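Local structure of choline dehydrogenase and related flavoproteins (Aspergillus oryzae, 3Q9T) at residues Leu304-Pro308 / Ile549-Ile554. The protein oxidises formate as a flavoprotein oxidase of the glucose-methanol-choline family, carrying 8-formyl-FAD at its catalytic site. Residues are numbered along the deposited sequence; the frame is centred on the assembly and turned at random.
Sequences LMDHP and IPDCRI. With FAY ([(2R,3S,4R,5R)-5-(6-amino-9H-purin-9-yl)-3,4-dihydroxytetrahydrofuran-2-yl]methyl (2R,3S,4S)-5-(8-formyl-7-methyl-2,4-dioxo-3,4-dihydrobenzo[g]pteridin-10(2H)-yl)-2,3,4-trihydroxypentyl dihydrogen diphosphate), chain D.
His307 lies with one ring face on the end of Ile549: CD1 sits 3.4 Å from the ring centroid and 11° off the normal, a CH-pi contact centred on the imidazole. Ile549 delivers that methyl with a fully extended side chain, CG1 anti to its backbone N (chi1 -168°) and chi2 also anti, while its other branch, CG2, meets Met305 CG at 4.3 Å. At the imidazole edge, in plane, two carbonyls of the turn 550-552 approach. NE2 gives Pro550 O a weak, bent hydrogen bond (3.0 Å, 121°), and CE1 lies 3.4 Å from Cys552 O. Pro550 O also takes a weak backbone bond from Cys552 N within the turn, so the same carbonyl has two weak donors. The far nitrogen, ND1, is hydrogen-bonded to ND1 of His510, whose ring stands roughly perpendicular; the imidazole thus has this bond at one nitrogen, the weak one at the other and the methyl over one face. Asp306 OD1 accepts the His307 backbone N at 2.6 Å, the donor lying well above the carboxylate plane, and OD2 is hydrogen-bonded to Thr507.

The loop whose Ile549 and Pro550 pack on His307 goes on to supply Arg553 and Ile554 to the cofactor pocket. Arg553 runs extended from CG to NE, and its NH1 donates to O4 of the 8-formyl-FAD at 3.1 Å, while NH2 forms a salt bridge with Asp395; Ile554 CD1 touches the ribityl O4' at 3.2 Å. Asp551 forms a salt bridge with Arg425 and a hydrogen bond with Thr108. This buried contact joins the loop between strands 302-304 and 308-316 to the one leading from strand 538-540 into helix 555-572, with Leu304 packed on helix 267-277, His307 against strand 415-423 and Cys552 on strand 353-358.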
loop_
_atom_site.group_PDB
_atom_site.type_symbol
_atom_site.label_atom_id
_atom_site.label_comp_id
_atom_site.label_asym_id
_atom_site.label_seq_id
_atom_site.Cartn_x
_atom_site.Cartn_y
_atom_site.Cartn_z
ATOM N N LEU A 304 -12.584 0.316 -15.886
ATOM C CA LEU A 304 -11.277 -0.325 -15.870
ATOM C C LEU A 304 -11.429 -1.731 -15.275
ATOM O O LEU A 304 -11.831 -1.879 -14.117
ATOM C CB LEU A 304 -10.310 0.503 -15.040
ATOM C CG LEU A 304 -9.018 -0.195 -14.662
ATOM C CD1 LEU A 304 -8.228 -0.443 -15.927
ATOM C CD2 LEU A 304 -8.240 0.633 -13.654
ATOM N N MET A 305 -11.130 -2.762 -16.067
ATOM C CA MET A 305 -11.213 -4.145 -15.581
ATOM C C MET A 305 -9.921 -4.903 -15.865
ATOM O O MET A 305 -9.370 -4.826 -16.973
ATOM C CB MET A 305 -12.397 -4.893 -16.203
ATOM C CG MET A 305 -12.797 -6.137 -15.429
ATOM S SD MET A 305 -13.765 -5.751 -13.940
ATOM C CE MET A 305 -13.833 -7.387 -13.220
ATOM N N ASP A 306 -9.438 -5.622 -14.856
ATOM C CA ASP A 306 -8.175 -6.345 -14.960
ATOM C C ASP A 306 -8.374 -7.707 -14.288
ATOM O O ASP A 306 -9.404 -7.938 -13.646
ATOM C CB ASP A 306 -7.077 -5.530 -14.271
ATOM C CG ASP A 306 -5.654 -6.056 -14.546
ATOM O OD1 ASP A 306 -5.478 -7.014 -15.309
ATOM O OD2 ASP A 306 -4.696 -5.483 -13.990
ATOM N N HIS A 307 -7.403 -8.605 -14.438
ATOM C CA HIS A 307 -7.441 -9.894 -13.745
ATOM C C HIS A 307 -6.600 -9.826 -12.474
ATOM O O HIS A 307 -5.420 -9.485 -12.549
ATOM C CB HIS A 307 -6.816 -10.982 -14.610
ATOM C CG HIS A 307 -7.617 -11.360 -15.817
ATOM N ND1 HIS A 307 -7.030 -11.622 -17.034
ATOM C CD2 HIS A 307 -8.946 -11.556 -15.989
ATOM C CE1 HIS A 307 -7.963 -11.951 -17.909
ATOM N NE2 HIS A 307 -9.133 -11.927 -17.299
ATOM N N PRO A 308 -7.171 -10.196 -11.313
ATOM C CA PRO A 308 -6.303 -10.253 -10.130
ATOM C C PRO A 308 -5.543 -11.573 -10.172
ATOM O O PRO A 308 -6.064 -12.540 -10.722
ATOM C CB PRO A 308 -7.299 -10.252 -8.971
ATOM C CG PRO A 308 -8.497 -10.971 -9.533
ATOM C CD PRO A 308 -8.517 -10.732 -11.032
ATOM N N ILE A 549 -13.483 -8.419 -20.428
ATOM C CA ILE A 549 -12.094 -8.907 -20.465
ATOM C C ILE A 549 -12.026 -10.397 -20.840
ATOM O O ILE A 549 -12.768 -11.208 -20.309
ATOM C CB ILE A 549 -11.374 -8.657 -19.114
ATOM C CG1 ILE A 549 -9.862 -8.882 -19.254
ATOM C CG2 ILE A 549 -11.993 -9.532 -18.014
ATOM C CD1 ILE A 549 -9.065 -8.661 -17.927
ATOM N N PRO A 550 -11.158 -10.749 -21.798
ATOM C CA PRO A 550 -11.029 -12.154 -22.220
ATOM C C PRO A 550 -10.618 -13.083 -21.068
ATOM O O PRO A 550 -10.163 -12.602 -20.025
ATOM C CB PRO A 550 -9.931 -12.101 -23.296
ATOM C CG PRO A 550 -10.015 -10.693 -23.847
ATOM C CD PRO A 550 -10.438 -9.818 -22.691
ATOM N N ASP A 551 -10.750 -14.394 -21.270
ATOM C CA ASP A 551 -10.598 -15.369 -20.178
ATOM C C ASP A 551 -9.142 -15.841 -20.007
ATOM O O ASP A 551 -8.881 -17.004 -19.703
ATOM C CB ASP A 551 -11.519 -16.569 -20.430
ATOM C CG ASP A 551 -12.853 -16.157 -21.049
ATOM O OD1 ASP A 551 -13.868 -16.071 -20.321
ATOM O OD2 ASP A 551 -12.885 -15.883 -22.264
ATOM N N CYS A 552 -8.192 -14.932 -20.194
ATOM C CA CYS A 552 -6.813 -15.342 -20.333
ATOM C C CYS A 552 -5.985 -14.113 -20.603
ATOM O O CYS A 552 -6.541 -13.023 -20.747
ATOM C CB CYS A 552 -6.702 -16.270 -21.530
ATOM S SG CYS A 552 -7.397 -15.521 -23.018
ATOM N N ARG A 553 -4.668 -14.301 -20.666
ATOM C CA ARG A 553 -3.726 -13.260 -21.073
ATOM C C ARG A 553 -4.160 -12.617 -22.402
ATOM O O ARG A 553 -4.480 -13.304 -23.365
ATOM C CB ARG A 553 -2.321 -13.863 -21.181
ATOM C CG ARG A 553 -1.826 -14.397 -19.842
ATOM C CD ARG A 553 -0.376 -14.851 -19.890
ATOM N NE ARG A 553 0.128 -15.231 -18.564
ATOM C CZ ARG A 553 1.416 -15.286 -18.249
ATOM N NH1 ARG A 553 2.324 -14.985 -19.169
ATOM N NH2 ARG A 553 1.805 -15.640 -17.023
ATOM N N ILE A 554 -4.143 -11.294 -22.461
ATOM C CA ILE A 554 -4.990 -10.599 -23.433
ATOM C C ILE A 554 -4.344 -10.047 -24.701
ATOM O O ILE A 554 -5.047 -9.459 -25.509
ATOM C CB ILE A 554 -5.716 -9.417 -22.745
ATOM C CG1 ILE A 554 -4.682 -8.357 -22.326
ATOM C CG2 ILE A 554 -6.515 -9.930 -21.544
ATOM C CD1 ILE A 554 -5.267 -7.041 -21.826
HETATM P P FAY D . -1.994 -1.658 -25.873
HETATM N N1 FAY D . -0.696 -10.249 -22.451
HETATM C C2 FAY D . -0.545 -11.507 -23.031
HETATM O O2 FAY D . -1.292 -11.861 -23.935
HETATM N N3 FAY D . 0.673 -12.147 -22.953
HETATM C C4 FAY D . 1.495 -11.871 -21.888
HETATM O O4 FAY D . 2.118 -12.824 -21.382
HETATM N N5 FAY D . 2.170 -10.297 -20.227
HETATM C C6 FAY D . 3.223 -8.617 -18.965
HETATM C C7 FAY D . 3.394 -7.291 -18.609
HETATM C C8 FAY D . 2.547 -6.319 -19.152
HETATM O O8 FAY D . 2.288 -4.018 -19.513
HETATM C C9 FAY D . 1.621 -6.683 -20.139
HETATM P PA FAY D . 0.438 -0.463 -25.056
HETATM C "C1'" FAY D . -0.552 -7.399 -21.984
HETATM C C10 FAY D . 0.232 -9.790 -21.548
HETATM N N10 FAY D . 0.329 -8.424 -21.265
HETATM N N1A FAY D . 2.733 10.229 -24.936
HETATM O O1A FAY D . 0.969 -0.161 -23.695
HETATM C C1B FAY D . 2.600 5.013 -25.527
HETATM O O1P FAY D . -1.782 -1.377 -27.341
HETATM C "C2'" FAY D . 0.027 -7.007 -23.363
HETATM O "O2'" FAY D . 1.383 -6.792 -23.198
HETATM C C2A FAY D . 3.324 9.477 -25.935
HETATM O O2A FAY D . 1.042 -1.678 -25.691
HETATM C C2B FAY D . 3.280 3.972 -24.655
HETATM O O2B FAY D . 4.664 4.212 -24.475
HETATM O O2P FAY D . -3.449 -1.470 -25.486
HETATM C "C3'" FAY D . -0.572 -5.848 -24.225
HETATM O "O3'" FAY D . 0.380 -5.028 -24.900
HETATM N N3A FAY D . 3.196 8.098 -25.945
HETATM C C3B FAY D . 3.044 2.711 -25.458
HETATM O O3B FAY D . 4.025 2.629 -26.462
HETATM O O3P FAY D . -1.148 -0.608 -24.990
HETATM C "C4'" FAY D . -1.522 -4.924 -23.505
HETATM O "O4'" FAY D . -2.458 -5.771 -22.844
HETATM C C4A FAY D . 2.478 7.483 -24.971
HETATM C C4B FAY D . 1.727 2.969 -26.150
HETATM O O4B FAY D . 1.466 4.357 -26.035
HETATM C C4X FAY D . 1.260 -10.678 -21.179
HETATM C "C5'" FAY D . -2.210 -3.956 -24.499
HETATM O "O5'" FAY D . -1.452 -3.129 -25.395
HETATM C C5A FAY D . 1.867 8.224 -23.963
HETATM C C5B FAY D . 0.611 2.146 -25.537
HETATM O O5B FAY D . 0.743 0.825 -26.001
HETATM C C5X FAY D . 2.157 -8.994 -19.778
HETATM C C6A FAY D . 1.998 9.611 -23.939
HETATM N N6A FAY D . 1.495 10.315 -22.915
HETATM N N7A FAY D . 1.224 7.364 -23.146
HETATM C C7M FAY D . 4.368 -6.972 -17.501
HETATM C C8A FAY D . 1.396 6.107 -23.606
HETATM C C8M FAY D . 2.984 -4.907 -19.073
HETATM C C9A FAY D . 1.378 -8.024 -20.430
HETATM N N9A FAY D . 2.172 6.166 -24.726
#